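Local coordinates for protein uncharacterized HTH-type transcriptional regulator HI_0893 (PDB 3QKX) that probably binds DNA as a TetR-family transcriptional regulator, pairing an N-terminal helix-turn-helix domain with an all-helical C-terminal domain, at residues Thr7-Gln12 / Tyr46-Asn51; Lys79-Gln84 / Ala137-Glu142; Asn91-Leu96 / Asn158-Ala163; Ala16-Met21 / Lys107-Leu112. One frame throughout, in Å; residues are numbered along the deposited sequence.

In the fold
Two of the four contacts are buried and two lie at the surface. Interaction 1, far from the centre of the chain on the side away from interaction 2, joins helix 6-23 to the end of helix 42-48 in the helix-turn-helix domain; interaction 2, with its centre about 41 Å from the centre of the first, packs the start of helix 81-98 on the turn after helix 126-137. Both are small aromatic-aliphatic contacts. Interaction 3 uses helix 81-98 again, deep in the C-terminal domain, with a tryptophan against helix 154-165. Interaction 4 shares helix 6-23 with interaction 1 and ties it to helix 100-109 across the two domains. It alone of the four has hydrogen bonds between its segments.

Interaction 1 (Thr7-Gln12 / Tyr46-Asn51); sequences TDLAEQ and YLYFKN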
loop_
_atom_site.group_PDB
_atom_site.type_symbol
_atom_site.label_atom_id
_atom_site.label_comp_id
_atom_site.label_asym_id
_atom_site.label_seq_id
_atom_site.Cartn_x
_atom_site.Cartn_y
_atom_site.Cartn_z
ATOM N N THR A 7 -11.532 -5.785 28.805
ATOM C CA THR A 7 -10.727 -5.944 27.559
ATOM C C THR A 7 -11.518 -6.677 26.469
ATOM O O THR A 7 -11.437 -6.323 25.288
ATOM C CB THR A 7 -9.386 -6.699 27.814
ATOM O OG1 THR A 7 -8.604 -5.976 28.767
ATOM C CG2 THR A 7 -8.559 -6.859 26.519
ATOM N N ASP A 8 -12.268 -7.698 26.871
ATOM C CA ASP A 8 -13.065 -8.514 25.945
ATOM C C ASP A 8 -14.172 -7.676 25.321
ATOM O O ASP A 8 -14.375 -7.704 24.102
ATOM C CB ASP A 8 -13.693 -9.709 26.676
ATOM C CG ASP A 8 -12.661 -10.558 27.439
ATOM O OD1 ASP A 8 -11.525 -10.691 26.928
ATOM O OD2 ASP A 8 -12.996 -11.085 28.542
ATOM N N LEU A 9 -14.873 -6.921 26.172
ATOM C CA LEU A 9 -15.878 -5.963 25.719
ATOM C C LEU A 9 -15.295 -4.867 24.827
ATOM O O LEU A 9 -15.973 -4.405 23.928
ATOM C CB LEU A 9 -16.583 -5.311 26.906
ATOM C CG LEU A 9 -17.724 -4.354 26.574
ATOM C CD1 LEU A 9 -18.806 -5.076 25.791
ATOM C CD2 LEU A 9 -18.266 -3.757 27.828
ATOM N N ALA A 10 -14.074 -4.418 25.120
ATOM C CA ALA A 10 -13.372 -3.486 24.246
ATOM C C ALA A 10 -13.139 -4.114 22.887
ATOM O O ALA A 10 -13.325 -3.462 21.860
ATOM C CB ALA A 10 -12.027 -3.049 24.871
ATOM N N GLU A 11 -12.741 -5.382 22.883
ATOM C CA GLU A 11 -12.432 -6.085 21.629
ATOM C C GLU A 11 -13.694 -6.407 20.739
ATOM O O GLU A 11 -13.664 -6.457 19.577
ATOM C CB GLU A 11 -11.628 -7.370 21.916
ATOM C CG GLU A 11 -11.170 -8.170 20.649
ATOM C CD GLU A 11 -10.398 -7.328 19.640
ATOM O OE1 GLU A 11 -9.564 -6.490 20.061
ATOM O OE2 GLU A 11 -10.611 -7.518 18.423
ATOM N N GLN A 12 -14.799 -6.651 21.534
ATOM C CA GLN A 12 -16.123 -6.745 20.922
ATOM C C GLN A 12 -16.412 -5.487 20.105
ATOM O O GLN A 12 -16.811 -5.574 18.960
ATOM C CB GLN A 12 -17.189 -6.952 22.011
ATOM C CG GLN A 12 -18.548 -7.431 21.508
ATOM C CD GLN A 12 -19.523 -7.688 22.653
ATOM O OE1 GLN A 12 -19.141 -8.216 23.689
ATOM N NE2 GLN A 12 -20.790 -7.311 22.461
ATOM N N TYR A 46 -20.417 4.724 25.193
ATOM C CA TYR A 46 -20.086 6.093 25.632
ATOM C C TYR A 46 -19.345 6.106 26.952
ATOM O O TYR A 46 -18.549 7.005 27.185
ATOM C CB TYR A 46 -21.330 7.001 25.715
ATOM C CG TYR A 46 -21.729 7.622 24.385
ATOM C CD1 TYR A 46 -20.849 8.442 23.677
ATOM C CD2 TYR A 46 -22.996 7.392 23.840
ATOM C CE1 TYR A 46 -21.217 9.000 22.450
ATOM C CE2 TYR A 46 -23.376 7.944 22.620
ATOM C CZ TYR A 46 -22.497 8.748 21.932
ATOM O OH TYR A 46 -22.894 9.295 20.731
ATOM N N LEU A 47 -19.601 5.117 27.812
ATOM C CA LEU A 47 -18.833 4.965 29.039
ATOM C C LEU A 47 -17.405 4.534 28.757
ATOM O O LEU A 47 -16.487 5.088 29.332
ATOM C CB LEU A 47 -19.491 3.955 29.969
ATOM C CG LEU A 47 -18.972 3.923 31.407
ATOM C CD1 LEU A 47 -19.044 5.289 32.086
ATOM C CD2 LEU A 47 -19.773 2.916 32.180
ATOM N N TYR A 48 -17.236 3.558 27.857
ATOM C CA TYR A 48 -15.901 3.030 27.459
ATOM C C TYR A 48 -14.991 4.027 26.778
ATOM O O TYR A 48 -13.800 4.045 27.053
ATOM C CB TYR A 48 -16.030 1.771 26.566
ATOM C CG TYR A 48 -16.051 0.538 27.401
ATOM C CD1 TYR A 48 -17.088 0.321 28.299
ATOM C CD2 TYR A 48 -14.994 -0.349 27.397
ATOM C CE1 TYR A 48 -17.094 -0.765 29.136
ATOM C CE2 TYR A 48 -14.995 -1.457 28.233
ATOM C CZ TYR A 48 -16.048 -1.652 29.108
ATOM O OH TYR A 48 -16.088 -2.736 29.949
ATOM N N PHE A 49 -15.548 4.831 25.874
ATOM C CA PHE A 49 -14.771 5.818 25.111
ATOM C C PHE A 49 -15.446 7.181 25.171
ATOM O O PHE A 49 -16.656 7.279 24.974
ATOM C CB PHE A 49 -14.640 5.370 23.672
ATOM C CG PHE A 49 -14.213 3.937 23.520
ATOM C CD1 PHE A 49 -12.879 3.575 23.650
ATOM C CD2 PHE A 49 -15.146 2.948 23.262
ATOM C CE1 PHE A 49 -12.493 2.261 23.510
ATOM C CE2 PHE A 49 -14.761 1.630 23.131
ATOM C CZ PHE A 49 -13.439 1.288 23.255
ATOM N N LYS A 50 -14.656 8.224 25.449
ATOM C CA LYS A 50 -15.177 9.592 25.662
ATOM C C LYS A 50 -15.969 10.095 24.448
ATOM O O LYS A 50 -17.048 10.666 24.593
ATOM C CB LYS A 50 -14.021 10.572 25.958
ATOM C CG LYS A 50 -13.278 10.317 27.266
ATOM N N ASN A 51 -15.402 9.878 23.262
ATOM C CA ASN A 51 -16.069 10.166 21.991
ATOM C C ASN A 51 -15.407 9.350 20.874
ATOM O O ASN A 51 -14.498 8.572 21.147
ATOM C CB ASN A 51 -16.041 11.678 21.695
ATOM C CG ASN A 51 -14.633 12.274 21.739
ATOM O OD1 ASN A 51 -13.630 11.585 21.540
ATOM N ND2 ASN A 51 -14.564 13.573 21.994
#
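The phenol oxygen of Y48 lies against L9 of helix 6-23, 3.2 Å from its CD2 and 4.0 Å from its CB, with no hydrogen bond passing between the two segments. This is the helix-turn-helix region of a TetR-type domain: Y48 closes helix 42-48, the second helix of the predicted DNA-binding motif, and helix 6-23 packs beside it. L9 carries its CG anti to the backbone N (chi1 -176°), which brings the branch over one face of the tyrosine ring. CD2 does most of the touching, sitting near the hydroxyl end of the ring at 3.3 Å from CZ of Y48 and 3.5 Å from its CE1. The next residue, A10, comes nearest with its backbone N, 4.4 Å from CE2 of Y48. The contact is shallow and near the surface. L9 also rests on V40 in the turn between helices 31-38 and 42-48, while K6 touches the tyrosine. Chain direction changes straight after Y48: F49 leaves helical angles and is buried against I13 and L55, so Y48 and F49 both pack on helix 6-23. At the far end of segment 46-51, OD1 of N51 caps the backbone N of E54.

Interaction 2 (Lys79-Gln84 / Ala137-Glu142); sequences KPFFEQ and AGLLAE. With SO4 (sulfate ion), chain G.
F81 reaches from the first turn of helix 81-98 to A137 and L139, and its side chain can be followed outward atom by atom. CB already meets the leucine, 3.6 Å from CD2 of L139. The next atom, CG, is 3.9 Å from that methyl, and on the ring CD2 of F81 approaches CD2 of L139 to 3.5 Å, with CD1 of L139 a little farther off. Beyond this the partner changes: CE2 of F81 is 3.7 Å from CB of A137, and CZ grazes the same methyl. The phenylalanine and leucine side chains run at about a right angle to each other, and the ring is set there by a CG anti to its own carbonyl carbon (chi1 -70°). F130 and W183 also touch F81, which thus joins three helices. The start of its helix is tied back by Q84, whose NE2 donates to O of K79 at 2.9 Å, coming from above the carbonyl plane. K79, modelled in two conformers, lies near a sulfate, probably from the crystallisation liquor; its weak bonds to it are doubtful. On the other side, G138 breaks helix 126-137 with a positive phi of 104° and two bonds back into the last turn. Here the start of helix 81-98 packs on the Schellman-closed end of helix 126-137, at the surface of the all-helical C-terminal domain.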
loop_
_atom_site.group_PDB
_atom_site.type_symbol
_atom_site.label_atom_id
_atom_site.label_comp_id
_atom_site.label_asym_id
_atom_site.label_seq_id
_atom_site.Cartn_x
_atom_site.Cartn_y
_atom_site.Cartn_z
ATOM N N LYS A 79 16.206 -21.429 14.553
ATOM C CA LYS A 79 16.125 -21.613 13.094
ATOM C C LYS A 79 17.027 -20.612 12.381
ATOM O O LYS A 79 17.397 -19.603 12.967
ATOM C CB LYS A 79 14.679 -21.434 12.597
ATOM C CG LYS A 79 13.732 -22.523 13.026
ATOM C CD LYS A 79 12.294 -22.167 12.704
ATOM C CE LYS A 79 11.328 -23.144 13.335
ATOM N NZ LYS A 79 10.057 -23.198 12.587
ATOM N N PRO A 80 17.356 -20.871 11.087
ATOM C CA PRO A 80 18.119 -19.892 10.330
ATOM C C PRO A 80 17.362 -18.595 10.098
ATOM O O PRO A 80 16.129 -18.579 10.095
ATOM C CB PRO A 80 18.352 -20.585 8.975
ATOM C CG PRO A 80 18.087 -21.973 9.174
ATOM C CD PRO A 80 17.125 -22.096 10.293
ATOM N N PHE A 81 18.100 -17.530 9.832
ATOM C CA PHE A 81 17.500 -16.213 9.669
ATOM C C PHE A 81 16.504 -16.184 8.523
ATOM O O PHE A 81 15.457 -15.525 8.636
ATOM C CB PHE A 81 18.584 -15.131 9.486
ATOM C CG PHE A 81 19.388 -14.857 10.754
ATOM C CD1 PHE A 81 18.784 -14.263 11.863
ATOM C CD2 PHE A 81 20.717 -15.234 10.856
ATOM C CE1 PHE A 81 19.490 -14.019 13.029
ATOM C CE2 PHE A 81 21.437 -14.995 12.048
ATOM C CZ PHE A 81 20.811 -14.383 13.125
ATOM N N PHE A 82 16.801 -16.920 7.444
ATOM C CA PHE A 82 15.850 -17.061 6.329
ATOM C C PHE A 82 14.535 -17.673 6.786
ATOM O O PHE A 82 13.479 -17.181 6.446
ATOM C CB PHE A 82 16.427 -17.931 5.207
ATOM C CG PHE A 82 15.444 -18.229 4.132
ATOM C CD1 PHE A 82 14.880 -17.203 3.398
ATOM C CD2 PHE A 82 15.039 -19.532 3.869
ATOM C CE1 PHE A 82 13.925 -17.473 2.384
ATOM C CE2 PHE A 82 14.074 -19.806 2.851
ATOM C CZ PHE A 82 13.539 -18.776 2.119
ATOM N N GLU A 83 14.605 -18.752 7.549
ATOM C CA GLU A 83 13.383 -19.385 8.056
ATOM C C GLU A 83 12.621 -18.483 9.029
ATOM O O GLU A 83 11.385 -18.529 9.064
ATOM C CB GLU A 83 13.677 -20.739 8.706
ATOM C CG GLU A 83 14.214 -21.807 7.730
ATOM C CD GLU A 83 13.240 -22.156 6.569
ATOM O OE1 GLU A 83 12.007 -21.883 6.677
ATOM O OE2 GLU A 83 13.730 -22.700 5.543
ATOM N N GLN A 84 13.345 -17.659 9.787
ATOM C CA GLN A 84 12.711 -16.660 10.628
ATOM C C GLN A 84 11.992 -15.646 9.764
ATOM O O GLN A 84 10.888 -15.251 10.065
ATOM C CB GLN A 84 13.727 -15.955 11.532
ATOM C CG GLN A 84 14.333 -16.854 12.599
ATOM C CD GLN A 84 15.505 -16.200 13.336
ATOM O OE1 GLN A 84 15.614 -14.969 13.399
ATOM N NE2 GLN A 84 16.373 -17.026 13.908
ATOM N N ALA A 137 25.064 -10.680 12.584
ATOM C CA ALA A 137 25.620 -11.934 12.027
ATOM C C ALA A 137 26.325 -11.764 10.658
ATOM O O ALA A 137 27.126 -12.594 10.259
ATOM C CB ALA A 137 24.524 -12.969 11.915
ATOM N N GLY A 138 25.968 -10.714 9.937
ATOM C CA GLY A 138 26.589 -10.370 8.665
ATOM C C GLY A 138 25.756 -10.709 7.444
ATOM O O GLY A 138 26.286 -10.713 6.362
ATOM N N LEU A 139 24.453 -10.938 7.611
ATOM C CA LEU A 139 23.593 -11.479 6.519
ATOM C C LEU A 139 22.926 -10.457 5.631
ATOM O O LEU A 139 22.672 -10.758 4.445
ATOM C CB LEU A 139 22.463 -12.334 7.070
ATOM C CG LEU A 139 22.812 -13.782 7.284
ATOM C CD1 LEU A 139 23.752 -13.884 8.475
ATOM C CD2 LEU A 139 21.563 -14.565 7.490
ATOM N N LEU A 140 22.594 -9.287 6.204
ATOM C CA LEU A 140 21.692 -8.337 5.591
ATOM C C LEU A 140 22.400 -7.082 5.121
ATOM O O LEU A 140 23.441 -6.742 5.639
ATOM C CB LEU A 140 20.620 -7.935 6.598
ATOM C CG LEU A 140 19.523 -8.933 6.957
ATOM C CD1 LEU A 140 18.390 -8.169 7.604
ATOM C CD2 LEU A 140 19.025 -9.691 5.759
ATOM N N ALA A 141 21.786 -6.367 4.169
ATOM C CA ALA A 141 22.290 -5.059 3.719
ATOM C C ALA A 141 22.330 -4.050 4.856
ATOM O O ALA A 141 21.493 -4.098 5.743
ATOM C CB ALA A 141 21.430 -4.530 2.601
ATOM N N GLU A 142 23.305 -3.139 4.833
ATOM C CA GLU A 142 23.362 -2.034 5.809
ATOM C C GLU A 142 22.465 -0.853 5.341
ATOM O O GLU A 142 22.934 0.187 4.899
ATOM C CB GLU A 142 24.826 -1.609 6.111
ATOM C CG GLU A 142 25.514 -2.484 7.261
ATOM C CD GLU A 142 26.920 -1.973 7.676
HETATM S S SO4 G . 8.810 -26.158 14.211
HETATM O O1 SO4 G . 9.977 -26.111 15.092
HETATM O O2 SO4 G . 9.240 -26.305 12.817
HETATM O O3 SO4 G . 8.047 -24.920 14.365
HETATM O O4 SO4 G . 7.982 -27.313 14.571
#

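Interaction 3 (Asn91-Leu96 / Asn158-Ala163); sequences NIWYFL and NLASDA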
loop_
_atom_site.group_PDB
_atom_site.type_symbol
_atom_site.label_atom_id
_atom_site.label_comp_id
_atom_site.label_asym_id
_atom_site.label_seq_id
_atom_site.Cartn_x
_atom_site.Cartn_y
_atom_site.Cartn_z
ATOM N N ASN A 91 3.297 -15.627 8.263
ATOM C CA ASN A 91 2.433 -15.086 9.303
ATOM C C ASN A 91 1.597 -13.939 8.762
ATOM O O ASN A 91 0.402 -13.903 8.981
ATOM C CB ASN A 91 3.220 -14.555 10.487
ATOM C CG ASN A 91 3.888 -15.651 11.326
ATOM O OD1 ASN A 91 3.505 -16.808 11.291
ATOM N ND2 ASN A 91 4.925 -15.264 12.056
ATOM N N ILE A 92 2.228 -13.015 8.035
ATOM C CA ILE A 92 1.512 -11.873 7.491
ATOM C C ILE A 92 0.533 -12.315 6.425
ATOM O O ILE A 92 -0.601 -11.854 6.408
ATOM C CB ILE A 92 2.469 -10.828 6.875
ATOM C CG1 ILE A 92 3.357 -10.206 7.951
ATOM C CG2 ILE A 92 1.687 -9.722 6.191
ATOM C CD1 ILE A 92 4.374 -9.155 7.379
ATOM N N TRP A 93 0.984 -13.202 5.538
ATOM C CA TRP A 93 0.187 -13.661 4.393
ATOM C C TRP A 93 -1.079 -14.344 4.845
ATOM O O TRP A 93 -2.180 -13.966 4.429
ATOM C CB TRP A 93 1.012 -14.614 3.519
ATOM C CG TRP A 93 0.233 -15.291 2.462
ATOM C CD1 TRP A 93 -0.217 -16.587 2.464
ATOM C CD2 TRP A 93 -0.228 -14.716 1.244
ATOM N NE1 TRP A 93 -0.918 -16.845 1.323
ATOM C CE2 TRP A 93 -0.942 -15.715 0.553
ATOM C CE3 TRP A 93 -0.109 -13.464 0.668
ATOM C CZ2 TRP A 93 -1.529 -15.489 -0.670
ATOM C CZ3 TRP A 93 -0.710 -13.245 -0.567
ATOM C CH2 TRP A 93 -1.401 -14.250 -1.213
ATOM N N TYR A 94 -0.927 -15.337 5.713
ATOM C CA TYR A 94 -2.072 -16.080 6.213
ATOM C C TYR A 94 -2.933 -15.257 7.145
ATOM O O TYR A 94 -4.108 -15.539 7.261
ATOM C CB TYR A 94 -1.637 -17.375 6.911
ATOM C CG TYR A 94 -1.067 -18.386 5.950
ATOM C CD1 TYR A 94 -1.855 -18.938 4.937
ATOM C CD2 TYR A 94 0.256 -18.799 6.055
ATOM C CE1 TYR A 94 -1.330 -19.862 4.044
ATOM C CE2 TYR A 94 0.794 -19.704 5.171
ATOM C CZ TYR A 94 0.006 -20.234 4.164
ATOM O OH TYR A 94 0.572 -21.138 3.299
ATOM N N PHE A 95 -2.359 -14.266 7.829
ATOM C CA PHE A 95 -3.155 -13.413 8.713
ATOM C C PHE A 95 -4.130 -12.567 7.918
ATOM O O PHE A 95 -5.313 -12.454 8.305
ATOM C CB PHE A 95 -2.279 -12.508 9.561
ATOM C CG PHE A 95 -3.049 -11.491 10.348
ATOM C CD1 PHE A 95 -3.694 -11.847 11.514
ATOM C CD2 PHE A 95 -3.112 -10.164 9.935
ATOM C CE1 PHE A 95 -4.395 -10.916 12.249
ATOM C CE2 PHE A 95 -3.818 -9.226 10.678
ATOM C CZ PHE A 95 -4.451 -9.608 11.829
ATOM N N LEU A 96 -3.638 -11.969 6.826
ATOM C CA LEU A 96 -4.456 -11.106 5.981
ATOM C C LEU A 96 -5.432 -11.899 5.159
ATOM O O LEU A 96 -6.550 -11.443 4.959
ATOM C CB LEU A 96 -3.603 -10.245 5.064
ATOM C CG LEU A 96 -2.765 -9.175 5.783
ATOM C CD1 LEU A 96 -1.728 -8.566 4.854
ATOM C CD2 LEU A 96 -3.655 -8.084 6.378
ATOM N N ASN A 158 1.631 -6.478 0.011
ATOM C CA ASN A 158 1.254 -6.044 -1.322
ATOM C C ASN A 158 0.587 -7.193 -2.126
ATOM O O ASN A 158 -0.353 -6.959 -2.920
ATOM C CB ASN A 158 2.487 -5.470 -2.084
ATOM C CG ASN A 158 2.829 -4.011 -1.678
ATOM O OD1 ASN A 158 2.000 -3.309 -1.134
ATOM N ND2 ASN A 158 4.054 -3.570 -1.968
ATOM N N LEU A 159 1.067 -8.420 -1.918
ATOM C CA LEU A 159 0.530 -9.573 -2.623
ATOM C C LEU A 159 -0.901 -9.883 -2.182
ATOM O O LEU A 159 -1.776 -10.071 -3.018
ATOM C CB LEU A 159 1.425 -10.794 -2.427
ATOM C CG LEU A 159 1.204 -11.939 -3.407
ATOM C CD1 LEU A 159 1.471 -11.497 -4.872
ATOM C CD2 LEU A 159 2.088 -13.070 -3.041
ATOM N N ALA A 160 -1.122 -9.931 -0.867
ATOM C CA ALA A 160 -2.461 -10.088 -0.293
ATOM C C ALA A 160 -3.418 -9.020 -0.835
ATOM O O ALA A 160 -4.536 -9.327 -1.276
ATOM C CB ALA A 160 -2.395 -10.001 1.190
ATOM N N SER A 161 -2.954 -7.778 -0.855
ATOM C CA SER A 161 -3.811 -6.659 -1.202
ATOM C C SER A 161 -4.213 -6.679 -2.686
ATOM O O SER A 161 -5.404 -6.560 -3.007
ATOM C CB SER A 161 -3.140 -5.339 -0.841
ATOM O OG SER A 161 -4.124 -4.330 -0.614
ATOM N N ASP A 162 -3.230 -6.930 -3.557
ATOM C CA ASP A 162 -3.434 -7.003 -5.012
ATOM C C ASP A 162 -3.839 -8.404 -5.568
ATOM O O ASP A 162 -4.121 -8.529 -6.755
ATOM C CB ASP A 162 -2.161 -6.512 -5.728
ATOM C CG ASP A 162 -1.656 -5.141 -5.177
ATOM O OD1 ASP A 162 -2.514 -4.333 -4.693
ATOM O OD2 ASP A 162 -0.419 -4.907 -5.168
ATOM N N ALA A 163 -3.877 -9.436 -4.719
ATOM C CA ALA A 163 -4.536 -10.715 -5.048
ATOM C C ALA A 163 -5.996 -10.496 -5.518
ATOM O O ALA A 163 -6.526 -11.234 -6.401
ATOM C CB ALA A 163 -4.501 -11.648 -3.832
#
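L159 is the first residue of helix segment 158-163 to meet W93, just after N158, which turns away and hydrogen-bonds N158 of the second subunit. Three atoms of the leucine, CB, CG and CD2, lie about 3.7 Å from CZ3 of W93, and the indole and the leucine branch pass each other at a slant. W93 gets there because its CG stands anti to the backbone N (chi1 171°), swinging the six-membered ring across to the other helix. Next comes A160, the residue with the nearest CA to that of W93. Its backbone N lies at the edge of the indole, close to the ring plane and 3.4 Å from CZ3 of W93. Its CB fits between the two partners, 4.1 Å from CZ3 of W93 and 4.0 Å from CD1 of L96. The axes of the short segments come within 9.6 Å, at an angle of 28°. S161 rests on L103, and D162 packs on E110 of the second subunit. W89 lies beside both W93 and L159, and L106 backs L96. This is near-parallel helix packing in the core of a TetR-type C-terminal domain, where helix 154-165 also meets the second subunit.

Interaction 4 (Ala16-Met21 / Lys107-Leu112); sequences ATDRLM and KQYESL
The hydroxyl of Y109 donates a hydrogen bond to OD1 of D18 at 2.7 Å, the shortest contact between segments 16-21 and 107-112. The carboxylate oxygen receives it on the syn lone pair and sits at the edge of the phenol ring, in its plane; the carboxylate itself is turned 52° from that plane. Beside this bond selenomethionine M21 makes a Met-aromatic contact: SE is 4.1 Å from CE1 of Y109 and 5.2 Å from the ring centroid, standing obliquely off the ring. Its chain runs straight out from the backbone and bends only at the last torsion (chi3 -64°). The side chains of Q108 and M21 run antiparallel alongside each other, and NE2 of Q108 gives a weak hydrogen bond of 3.3 Å to O of M21.

One shell out, these groups are held by others. R62 of helix 52-72 makes a salt bridge to OD2 of D18, N105 donates to the backbone O of D18, and OE1 of Q108 takes the backbone N of L26. F59 packs on M21, while I102 and V63 touch Y109. In the buried D18 carboxylate OD1 thus has the tyrosine among its partners and OD2 the arginine, which would probably favour the ionised form and gives a buried polar link, within apolar packing, between the DNA-binding domain and the C-terminal domain.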
loop_
_atom_site.group_PDB
_atom_site.type_symbol
_atom_site.label_atom_id
_atom_site.label_comp_id
_atom_site.label_asym_id
_atom_site.label_seq_id
_atom_site.Cartn_x
_atom_site.Cartn_y
_atom_site.Cartn_z
ATOM N N ALA A 16 -16.127 -4.783 15.832
ATOM C CA ALA A 16 -17.223 -4.121 15.143
ATOM C C ALA A 16 -16.767 -2.866 14.425
ATOM O O ALA A 16 -17.333 -2.514 13.423
ATOM C CB ALA A 16 -18.371 -3.784 16.156
ATOM N N THR A 17 -15.772 -2.173 14.962
ATOM C CA THR A 17 -15.210 -0.998 14.305
ATOM C C THR A 17 -14.629 -1.370 12.939
ATOM O O THR A 17 -14.898 -0.703 11.945
ATOM C CB THR A 17 -14.116 -0.318 15.159
ATOM O OG1 THR A 17 -14.705 0.309 16.296
ATOM C CG2 THR A 17 -13.352 0.741 14.330
ATOM N N ASP A 18 -13.849 -2.445 12.910
ATOM C CA ASP A 18 -13.351 -3.008 11.665
ATOM C C ASP A 18 -14.455 -3.201 10.628
ATOM O O ASP A 18 -14.353 -2.691 9.509
ATOM C CB ASP A 18 -12.681 -4.355 11.924
ATOM C CG ASP A 18 -11.199 -4.244 12.117
ATOM O OD1 ASP A 18 -10.520 -3.565 11.312
ATOM O OD2 ASP A 18 -10.697 -4.906 13.037
ATOM N N ARG A 19 -15.518 -3.898 11.021
ATOM C CA ARG A 19 -16.612 -4.233 10.097
ATOM C C ARG A 19 -17.288 -3.006 9.510
ATOM O O ARG A 19 -17.447 -2.912 8.306
ATOM C CB ARG A 19 -17.665 -5.105 10.790
ATOM C CG ARG A 19 -17.182 -6.508 11.115
ATOM C CD ARG A 19 -18.322 -7.388 11.637
ATOM N NE ARG A 19 -17.921 -7.999 12.901
ATOM C CZ ARG A 19 -18.365 -7.680 14.128
ATOM N NH1 ARG A 19 -19.357 -6.796 14.333
ATOM N NH2 ARG A 19 -17.837 -8.309 15.173
ATOM N N LEU A 20 -17.671 -2.068 10.367
ATOM C CA LEU A 20 -18.349 -0.843 9.922
ATOM C C LEU A 20 -17.387 0.003 9.060
ATOM O O LEU A 20 -17.810 0.660 8.094
ATOM C CB LEU A 20 -18.914 -0.048 11.122
ATOM C CG LEU A 20 -20.194 0.775 10.917
HETATM N N MSE A 21 -16.089 -0.089 9.342
HETATM C CA MSE A 21 -15.083 0.577 8.510
HETATM C C MSE A 21 -14.914 -0.089 7.131
HETATM O O MSE A 21 -14.668 0.594 6.146
HETATM C CB MSE A 21 -13.738 0.624 9.241
HETATM C CG MSE A 21 -12.817 1.700 8.745
HETATM SE SE MSE A 21 -11.088 1.557 9.548
HETATM C CE MSE A 21 -11.553 1.879 11.381
ATOM N N LYS A 107 -5.483 0.415 4.352
ATOM C CA LYS A 107 -5.276 1.703 3.705
ATOM C C LYS A 107 -5.861 2.811 4.591
ATOM O O LYS A 107 -5.143 3.727 5.030
ATOM C CB LYS A 107 -5.921 1.699 2.312
ATOM C CG LYS A 107 -5.304 0.649 1.344
ATOM N N GLN A 108 -7.147 2.671 4.910
ATOM C CA GLN A 108 -7.842 3.625 5.785
ATOM C C GLN A 108 -7.242 3.787 7.207
ATOM O O GLN A 108 -7.504 4.791 7.855
ATOM C CB GLN A 108 -9.328 3.261 5.898
ATOM C CG GLN A 108 -10.151 3.523 4.646
ATOM C CD GLN A 108 -11.602 3.104 4.822
ATOM O OE1 GLN A 108 -12.498 3.941 4.927
ATOM N NE2 GLN A 108 -11.837 1.803 4.865
ATOM N N TYR A 109 -6.462 2.815 7.687
ATOM C CA TYR A 109 -5.814 2.928 9.013
ATOM C C TYR A 109 -4.877 4.135 9.145
ATOM O O TYR A 109 -4.816 4.740 10.213
ATOM C CB TYR A 109 -5.012 1.655 9.374
ATOM C CG TYR A 109 -5.801 0.394 9.754
ATOM C CD1 TYR A 109 -7.130 0.446 10.218
ATOM C CD2 TYR A 109 -5.183 -0.851 9.709
ATOM C CE1 TYR A 109 -7.819 -0.719 10.567
ATOM C CE2 TYR A 109 -5.862 -2.013 10.064
ATOM C CZ TYR A 109 -7.185 -1.941 10.493
ATOM O OH TYR A 109 -7.869 -3.091 10.843
ATOM N N GLU A 110 -4.152 4.478 8.072
ATOM C CA GLU A 110 -3.180 5.598 8.111
ATOM C C GLU A 110 -3.807 6.973 8.407
ATOM O O GLU A 110 -3.108 7.874 8.871
ATOM C CB GLU A 110 -2.363 5.664 6.820
ATOM C CG GLU A 110 -1.280 4.593 6.739
ATOM C CD GLU A 110 -0.672 4.459 5.336
ATOM O OE1 GLU A 110 -0.822 5.404 4.517
ATOM O OE2 GLU A 110 -0.048 3.405 5.058
ATOM N N SER A 111 -5.114 7.117 8.171
ATOM C CA SER A 111 -5.865 8.313 8.604
ATOM C C SER A 111 -6.162 8.386 10.127
ATOM O O SER A 111 -6.640 9.423 10.604
ATOM C CB SER A 111 -7.188 8.422 7.832
ATOM O OG SER A 111 -6.968 8.475 6.434
ATOM N N LEU A 112 -5.904 7.305 10.878
ATOM C CA LEU A 112 -6.209 7.280 12.318
ATOM C C LEU A 112 -5.220 8.144 13.113
ATOM O O LEU A 112 -4.036 8.184 12.772
ATOM C CB LEU A 112 -6.165 5.845 12.870
ATOM C CG LEU A 112 -7.201 4.832 12.365
ATOM C CD1 LEU A 112 -6.835 3.430 12.830
ATOM C CD2 LEU A 112 -8.579 5.204 12.837
#